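Local coordinates for protein orotate phosphoribosyltransferase (Aeropyrum pernix, PDB 2YZK) that probably catalyses, as a magnesium-dependent homodimer, the transfer of a ribosyl phosphate group from 5-phosphoribose 1-diphosphate to orotate, giving orotidine monophosphate, at residues K7-V12 against L35-S40; R14-F17 against R23-S26; V128-G133 against A154-R159. One frame throughout, in Å; residues are numbered along the deposited sequence.

Interaction 1 of 3, residues K7-V12 against L35-S40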
loop_
_atom_site.group_PDB
_atom_site.type_symbol
_atom_site.label_atom_id
_atom_site.label_comp_id
_atom_site.label_asym_id
_atom_site.label_seq_id
_atom_site.Cartn_x
_atom_site.Cartn_y
_atom_site.Cartn_z
ATOM N N LYS A 7 -18.219 4.395 -11.671
ATOM C CA LYS A 7 -19.265 5.396 -11.498
ATOM C C LYS A 7 -19.902 5.250 -10.119
ATOM O O LYS A 7 -20.124 6.241 -9.419
ATOM C CB LYS A 7 -20.334 5.237 -12.586
ATOM C CG LYS A 7 -21.393 6.333 -12.576
ATOM C CD LYS A 7 -22.493 6.077 -13.604
ATOM C CE LYS A 7 -23.287 4.818 -13.281
ATOM N NZ LYS A 7 -24.452 4.641 -14.194
ATOM N N LYS A 8 -20.178 4.007 -9.732
ATOM C CA LYS A 8 -20.794 3.704 -8.440
ATOM C C LYS A 8 -19.996 4.248 -7.257
ATOM O O LYS A 8 -20.560 4.801 -6.310
ATOM C CB LYS A 8 -20.935 2.190 -8.265
ATOM C CG LYS A 8 -21.650 1.466 -9.398
ATOM C CD LYS A 8 -23.141 1.769 -9.438
ATOM C CE LYS A 8 -23.823 0.974 -10.542
ATOM N NZ LYS A 8 -25.289 1.231 -10.596
ATOM N N ARG A 9 -18.680 4.073 -7.310
ATOM C CA ARG A 9 -17.799 4.519 -6.235
ATOM C C ARG A 9 -17.305 5.957 -6.373
ATOM O O ARG A 9 -16.543 6.434 -5.536
ATOM C CB ARG A 9 -16.589 3.583 -6.136
ATOM C CG ARG A 9 -16.929 2.156 -5.722
ATOM C CD ARG A 9 -17.443 2.125 -4.291
ATOM N NE ARG A 9 -16.440 2.654 -3.372
ATOM C CZ ARG A 9 -16.674 2.985 -2.105
ATOM N NH1 ARG A 9 -17.887 2.840 -1.582
ATOM N NH2 ARG A 9 -15.692 3.476 -1.362
ATOM N N GLY A 10 -17.731 6.650 -7.422
ATOM C CA GLY A 10 -17.280 8.017 -7.610
ATOM C C GLY A 10 -15.826 8.076 -8.045
ATOM O O GLY A 10 -15.158 9.101 -7.881
ATOM N N ALA A 11 -15.329 6.973 -8.596
ATOM C CA ALA A 11 -13.946 6.903 -9.061
ATOM C C ALA A 11 -13.804 7.711 -10.350
ATOM O O ALA A 11 -12.700 7.949 -10.840
ATOM C CB ALA A 11 -13.537 5.448 -9.286
ATOM N N VAL A 12 -14.944 8.112 -10.898
ATOM C CA VAL A 12 -14.994 8.937 -12.096
ATOM C C VAL A 12 -15.968 10.041 -11.712
ATOM O O VAL A 12 -17.173 9.810 -11.616
ATOM C CB VAL A 12 -15.528 8.151 -13.313
ATOM C CG1 VAL A 12 -15.643 9.069 -14.514
ATOM C CG2 VAL A 12 -14.587 6.998 -13.633
ATOM N N LEU A 35 -11.171 1.067 -3.346
ATOM C CA LEU A 35 -10.680 0.333 -2.179
ATOM C C LEU A 35 -11.643 0.284 -1.001
ATOM O O LEU A 35 -11.617 -0.661 -0.213
ATOM C CB LEU A 35 -9.345 0.931 -1.718
ATOM C CG LEU A 35 -8.224 0.864 -2.758
ATOM C CD1 LEU A 35 -7.042 1.701 -2.298
ATOM C CD2 LEU A 35 -7.812 -0.590 -2.965
ATOM N N GLY A 36 -12.500 1.292 -0.891
ATOM C CA GLY A 36 -13.437 1.337 0.219
ATOM C C GLY A 36 -14.677 0.467 0.080
ATOM O O GLY A 36 -15.640 0.651 0.820
ATOM N N ASP A 37 -14.663 -0.473 -0.859
ATOM C CA ASP A 37 -15.802 -1.372 -1.064
ATOM C C ASP A 37 -15.275 -2.709 -1.581
ATOM O O ASP A 37 -14.763 -2.784 -2.695
ATOM C CB ASP A 37 -16.776 -0.759 -2.076
ATOM C CG ASP A 37 -18.059 -1.555 -2.210
ATOM O OD1 ASP A 37 -18.789 -1.696 -1.200
ATOM O OD2 ASP A 37 -18.337 -2.042 -3.325
ATOM N N GLU A 38 -15.400 -3.762 -0.776
ATOM C CA GLU A 38 -14.899 -5.075 -1.172
ATOM C C GLU A 38 -15.448 -5.507 -2.528
ATOM O O GLU A 38 -14.724 -6.065 -3.344
ATOM C CB GLU A 38 -15.241 -6.122 -0.100
ATOM C CG GLU A 38 -14.665 -7.526 -0.339
ATOM C CD GLU A 38 -15.432 -8.332 -1.382
ATOM O OE1 GLU A 38 -16.657 -8.132 -1.513
ATOM O OE2 GLU A 38 -14.814 -9.182 -2.060
ATOM N N SER A 39 -16.722 -5.232 -2.775
ATOM C CA SER A 39 -17.322 -5.614 -4.044
ATOM C C SER A 39 -16.562 -4.980 -5.200
ATOM O O SER A 39 -16.259 -5.639 -6.197
ATOM C CB SER A 39 -18.789 -5.175 -4.092
ATOM O OG SER A 39 -19.342 -5.414 -5.372
ATOM N N SER A 40 -16.239 -3.702 -5.045
ATOM C CA SER A 40 -15.537 -2.960 -6.078
ATOM C C SER A 40 -14.081 -3.358 -6.257
ATOM O O SER A 40 -13.640 -3.596 -7.385
ATOM C CB SER A 40 -15.641 -1.461 -5.789
ATOM O OG SER A 40 -17.005 -1.066 -5.755
#
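R9 supplies nearly all of one side of this contact, laying its side chain against G36, D37 and S40 as an example of an arginine that, between these two segments, makes van der Waals contact alone, through its carbon chain and its flat face. That contact begins at S40, where CG of R9 lies 3.2 Å from OG of S40. Bends at chi2 (-67°) and chi3 (-59°) then fold the chain back over the corner at 36-37, and one face of the R9 guanidinium lies over C of G36 (3.4 Å from its plane) and CB of D37 (3.5 Å), both toward its rim. NH2 of R9 is also 3.5 Å from CA of G36, where a side chain would collide with it.

The polar part lies within 35-40 and fixes the surface that R9 rests on. D37 is the N-cap of helix 38-58: its OD2 accepts from S40 N (3.2 Å) and, through its anti lone pair, from S40 OG (2.9 Å). R9 does not pair with this carboxylate, since R9 NH1 and D37 OD1 stay 4.6 Å apart, although the opposite charges probably attract. NH2 of R9 instead gives a hydrogen bond to the backbone O of D103 of the second subunit. Replacing R9 by an alanine would probably leave that D103 carbonyl without this donor and uncover G36 and D37.

In the fold, the last turn of helix 2-9, closed by a Schellman motif with G10 at positive phi, thus meets the start of helix 38-58, while S40 also touches V5 and L35 packs on P71 and W72 of helix 70-80.

Interaction 2 of 3, residues R14-F17 against R23-S26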
loop_
_atom_site.group_PDB
_atom_site.type_symbol
_atom_site.label_atom_id
_atom_site.label_comp_id
_atom_site.label_asym_id
_atom_site.label_seq_id
_atom_site.Cartn_x
_atom_site.Cartn_y
_atom_site.Cartn_z
ATOM N N ARG A 14 -17.562 13.966 -12.284
ATOM C CA ARG A 14 -17.830 15.058 -13.205
ATOM C C ARG A 14 -17.531 16.375 -12.490
ATOM O O ARG A 14 -17.873 16.540 -11.320
ATOM C CB ARG A 14 -19.300 15.041 -13.622
ATOM C CG ARG A 14 -19.649 16.056 -14.695
ATOM C CD ARG A 14 -19.420 15.473 -16.069
ATOM N NE ARG A 14 -19.544 16.474 -17.121
ATOM C CZ ARG A 14 -19.693 16.179 -18.406
ATOM N NH1 ARG A 14 -19.743 14.910 -18.795
ATOM N NH2 ARG A 14 -19.789 17.151 -19.300
ATOM N N GLY A 15 -16.901 17.310 -13.191
ATOM C CA GLY A 15 -16.589 18.590 -12.583
ATOM C C GLY A 15 -15.780 19.498 -13.485
ATOM O O GLY A 15 -15.862 19.420 -14.710
ATOM N N ASP A 16 -14.995 20.372 -12.871
ATOM C CA ASP A 16 -14.160 21.305 -13.612
ATOM C C ASP A 16 -12.802 21.262 -12.934
ATOM O O ASP A 16 -12.611 21.843 -11.866
ATOM C CB ASP A 16 -14.773 22.707 -13.548
ATOM C CG ASP A 16 -14.014 23.717 -14.378
ATOM O OD1 ASP A 16 -13.214 23.309 -15.245
ATOM O OD2 ASP A 16 -14.231 24.929 -14.166
ATOM N N PHE A 17 -11.863 20.562 -13.559
ATOM C CA PHE A 17 -10.538 20.389 -12.984
ATOM C C PHE A 17 -9.399 20.786 -13.905
ATOM O O PHE A 17 -9.586 21.006 -15.101
ATOM C CB PHE A 17 -10.353 18.919 -12.589
ATOM C CG PHE A 17 -11.556 18.316 -11.917
ATOM C CD1 PHE A 17 -11.809 18.545 -10.568
ATOM C CD2 PHE A 17 -12.462 17.550 -12.646
ATOM C CE1 PHE A 17 -12.949 18.021 -9.953
ATOM C CE2 PHE A 17 -13.608 17.022 -12.042
ATOM C CZ PHE A 17 -13.849 17.259 -10.693
ATOM N N ARG A 23 -3.789 20.460 -18.830
ATOM C CA ARG A 23 -5.074 20.413 -19.513
ATOM C C ARG A 23 -6.254 20.587 -18.571
ATOM O O ARG A 23 -6.198 20.185 -17.409
ATOM C CB ARG A 23 -5.227 19.084 -20.264
ATOM C CG ARG A 23 -4.344 18.955 -21.495
ATOM C CD ARG A 23 -4.627 17.661 -22.239
ATOM N NE ARG A 23 -4.039 16.498 -21.580
ATOM C CZ ARG A 23 -2.741 16.210 -21.598
ATOM N NH1 ARG A 23 -1.891 17.001 -22.244
ATOM N NH2 ARG A 23 -2.288 15.131 -20.971
ATOM N N ARG A 24 -7.321 21.198 -19.080
ATOM C CA ARG A 24 -8.538 21.392 -18.299
ATOM C C ARG A 24 -9.370 20.145 -18.572
ATOM O O ARG A 24 -9.416 19.668 -19.703
ATOM C CB ARG A 24 -9.294 22.635 -18.768
ATOM C CG ARG A 24 -10.515 22.962 -17.925
ATOM C CD ARG A 24 -11.260 24.167 -18.471
ATOM N NE ARG A 24 -12.428 24.493 -17.658
ATOM C CZ ARG A 24 -13.361 25.369 -18.015
ATOM N NH1 ARG A 24 -13.262 26.004 -19.176
ATOM N NH2 ARG A 24 -14.389 25.610 -17.214
ATOM N N SER A 25 -10.031 19.623 -17.544
ATOM C CA SER A 25 -10.813 18.404 -17.701
ATOM C C SER A 25 -12.166 18.466 -17.006
ATOM O O SER A 25 -12.308 19.096 -15.961
ATOM C CB SER A 25 -10.010 17.219 -17.152
ATOM O OG SER A 25 -10.737 16.009 -17.243
ATOM N N SER A 26 -13.155 17.806 -17.599
ATOM C CA SER A 26 -14.494 17.754 -17.030
ATOM C C SER A 26 -14.602 16.522 -16.132
ATOM O O SER A 26 -15.639 16.286 -15.509
ATOM C CB SER A 26 -15.551 17.668 -18.137
ATOM O OG SER A 26 -15.445 16.447 -18.858
#
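The guanidinium groups of R14 and R24 reach toward their partners in different ways at this beta hairpin, formed by strands 16-18 and 24-29. R14 turns one face to S26, whose OG lies 4.3 Å above its centre; that hydroxyl and NH1 of R14 both find their polar partners on W175, which also makes a cation-pi contact with R14. R24 uses its edge. Its NE and NH2 form a side-on salt bridge with D16, one nitrogen to each carboxylate oxygen: NE meets OD1 at 2.8 Å on the syn side, close to the guanidinium plane, whereas NH2 reaches OD2 at 3.1 Å from above the carboxylate, the two planes being 47° apart. With CG anti to the backbone N (chi1 -175°) and the chain extended to NE, R24 spans the gap to the neighbouring strand. The F17 ring has S26 O near its plane, at the edge, and also meets the ring of Y28.

Between the strands, F17 and S25 form an antiparallel hydrogen-bonded pair with their side chains on the same face of the sheet. F17 N to S25 O and S25 N to F17 O are both 2.8 Å and nearly straight. The side chain of S25 comes within about 5 Å of that of R145, a predicted orotate-binding residue, which places this hairpin beside the probable active site. Past the pair the chain turns corners at G15 and S26, yet one more bond closes the end: G15 N donates to S26 O at 2.8 Å, 42° out of the carbonyl plane.

Interaction 3 of 3, residues V128-G133 against A154-R159; sequences VLRSNG and ARMGVR
The carbonyl O of M156 is gripped by both terminal nitrogens of R130, a small illustration of how one arginine can tie a helix to a loop by its backbone. NH1 makes the sound bond, 2.8 Å long with an N-H...O angle of 157°, and the oxygen lies close to the guanidinium plane. NH2 adds two weak bonds, to the same oxygen at 3.2 Å and to G157 O at 3.3 Å; its stronger partner is V136 O. Both loop carbonyls therefore stand at the edge of the guanidinium, and the spread of acceptors probably fixes its rotation.

R130 gets there by a straight path: the extended chain from CG to NE carries the charged group from the helix as far as the turn. Side chains of the loop add van der Waals contact with the guanidinium. CG2 of V158 comes 3.4 Å from NH2 of R130, the two side chains sliding past each other in opposite directions, and CE of M156, a selenomethionine, lies 4.2 Å from NH1 of R130.

The carbonyls are presented by a type I turn from A154 to G157, in which G157, at positive phi, is the C-prime residue of the Schellman motif ending helix 149-154. On helix 120-131, M156 also touches A123 and I126, and V158 touches I126. The contact thus ties the C-terminal turn of that helix to the connection between helix 149-154 and strand 159-162, an edge strand, within this chain, of the parallel sheet.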
loop_
_atom_site.group_PDB
_atom_site.type_symbol
_atom_site.label_atom_id
_atom_site.label_comp_id
_atom_site.label_asym_id
_atom_site.label_seq_id
_atom_site.Cartn_x
_atom_site.Cartn_y
_atom_site.Cartn_z
ATOM N N VAL A 128 14.807 1.773 -11.153
ATOM C CA VAL A 128 15.256 1.333 -9.836
ATOM C C VAL A 128 15.330 -0.194 -9.797
ATOM O O VAL A 128 16.299 -0.769 -9.307
ATOM C CB VAL A 128 14.297 1.836 -8.733
ATOM C CG1 VAL A 128 14.690 1.258 -7.384
ATOM C CG2 VAL A 128 14.339 3.352 -8.679
ATOM N N LEU A 129 14.306 -0.855 -10.324
ATOM C CA LEU A 129 14.297 -2.311 -10.345
ATOM C C LEU A 129 15.460 -2.891 -11.152
ATOM O O LEU A 129 16.161 -3.788 -10.680
ATOM C CB LEU A 129 12.975 -2.810 -10.928
ATOM C CG LEU A 129 11.768 -2.636 -10.013
ATOM C CD1 LEU A 129 10.489 -2.793 -10.816
ATOM C CD2 LEU A 129 11.837 -3.665 -8.896
ATOM N N ARG A 130 15.666 -2.374 -12.362
ATOM C CA ARG A 130 16.731 -2.878 -13.228
ATOM C C ARG A 130 18.124 -2.654 -12.660
ATOM O O ARG A 130 19.034 -3.460 -12.885
ATOM C CB ARG A 130 16.620 -2.252 -14.621
ATOM C CG ARG A 130 15.437 -2.790 -15.402
ATOM C CD ARG A 130 15.370 -2.250 -16.810
ATOM N NE ARG A 130 14.284 -2.877 -17.555
ATOM C CZ ARG A 130 13.782 -2.408 -18.691
ATOM N NH1 ARG A 130 14.264 -1.294 -19.228
ATOM N NH2 ARG A 130 12.784 -3.051 -19.283
ATOM N N SER A 131 18.287 -1.564 -11.917
ATOM C CA SER A 131 19.571 -1.238 -11.312
ATOM C C SER A 131 19.833 -2.068 -10.060
ATOM O O SER A 131 20.969 -2.148 -9.586
ATOM C CB SER A 131 19.627 0.250 -10.951
ATOM O OG SER A 131 19.564 1.055 -12.114
ATOM N N ASN A 132 18.788 -2.690 -9.527
ATOM C CA ASN A 132 18.939 -3.494 -8.324
ATOM C C ASN A 132 18.858 -4.999 -8.551
ATOM O O ASN A 132 18.561 -5.756 -7.628
ATOM C CB ASN A 132 17.920 -3.051 -7.268
ATOM C CG ASN A 132 18.320 -1.750 -6.588
ATOM O OD1 ASN A 132 19.218 -1.728 -5.748
ATOM N ND2 ASN A 132 17.664 -0.657 -6.960
ATOM N N GLY A 133 19.116 -5.428 -9.784
ATOM C CA GLY A 133 19.119 -6.849 -10.088
ATOM C C GLY A 133 17.820 -7.534 -10.467
ATOM O O GLY A 133 17.759 -8.765 -10.469
ATOM N N ALA A 154 7.365 1.753 -23.998
ATOM C CA ALA A 154 7.767 0.888 -25.099
ATOM C C ALA A 154 9.196 1.208 -25.507
ATOM O O ALA A 154 9.945 0.321 -25.921
ATOM C CB ALA A 154 6.831 1.074 -26.290
ATOM N N ARG A 155 9.570 2.477 -25.379
ATOM C CA ARG A 155 10.912 2.914 -25.744
ATOM C C ARG A 155 11.989 2.451 -24.773
ATOM O O ARG A 155 13.179 2.590 -25.054
ATOM C CB ARG A 155 10.959 4.439 -25.896
ATOM C CG ARG A 155 10.298 4.938 -27.176
ATOM C CD ARG A 155 10.632 6.397 -27.461
ATOM N NE ARG A 155 9.947 7.328 -26.568
ATOM C CZ ARG A 155 8.632 7.533 -26.565
ATOM N NH1 ARG A 155 7.853 6.870 -27.409
ATOM N NH2 ARG A 155 8.098 8.409 -25.724
HETATM N N MSE A 156 11.584 1.909 -23.627
HETATM C CA MSE A 156 12.558 1.404 -22.669
HETATM C C MSE A 156 12.313 -0.082 -22.415
HETATM O O MSE A 156 12.599 -0.602 -21.340
HETATM C CB MSE A 156 12.534 2.206 -21.358
HETATM C CG MSE A 156 11.270 2.127 -20.531
HETATM SE SE MSE A 156 11.402 3.201 -19.059
HETATM C CE MSE A 156 12.282 2.116 -17.924
ATOM N N GLY A 157 11.776 -0.752 -23.432
ATOM C CA GLY A 157 11.532 -2.182 -23.350
ATOM C C GLY A 157 10.506 -2.659 -22.339
ATOM O O GLY A 157 10.660 -3.727 -21.744
ATOM N N VAL A 158 9.451 -1.880 -22.149
ATOM C CA VAL A 158 8.399 -2.258 -21.213
ATOM C C VAL A 158 7.032 -2.191 -21.896
ATOM O O VAL A 158 6.696 -1.199 -22.547
ATOM C CB VAL A 158 8.406 -1.336 -19.975
ATOM C CG1 VAL A 158 7.234 -1.688 -19.060
ATOM C CG2 VAL A 158 9.732 -1.486 -19.225
ATOM N N ARG A 159 6.261 -3.266 -21.762
ATOM C CA ARG A 159 4.932 -3.348 -22.359
ATOM C C ARG A 159 3.883 -2.961 -21.326
ATOM O O ARG A 159 3.758 -3.614 -20.291
ATOM C CB ARG A 159 4.654 -4.776 -22.846
ATOM C CG ARG A 159 3.281 -4.947 -23.481
ATOM C CD ARG A 159 2.900 -6.414 -23.660
ATOM N NE ARG A 159 2.902 -7.117 -22.381
ATOM C CZ ARG A 159 2.137 -8.168 -22.096
ATOM N NH1 ARG A 159 1.297 -8.647 -23.004
ATOM N NH2 ARG A 159 2.214 -8.739 -20.900
#

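Along the chain, interaction 2 falls between the two segments of interaction 1, and interaction 3 follows both. The first two have centres 20 Å apart: the hairpin of interaction 2 belongs to the three-stranded antiparallel sheet, whose strand 24-29 precedes helix 38-58, which leads from this N-terminal region toward the parallel alpha/beta core. Interaction 3 lies about 32 Å from interaction 1, centre to centre, across the chain's centre, beside the five-stranded parallel sheet, where its loop leads into outermost strand 159-162. Interaction 1 reaches the second subunit through R9, and interaction 2 lies near the predicted orotate-binding R145; no other chain of the assembly touches the segments of interactions 2 and 3.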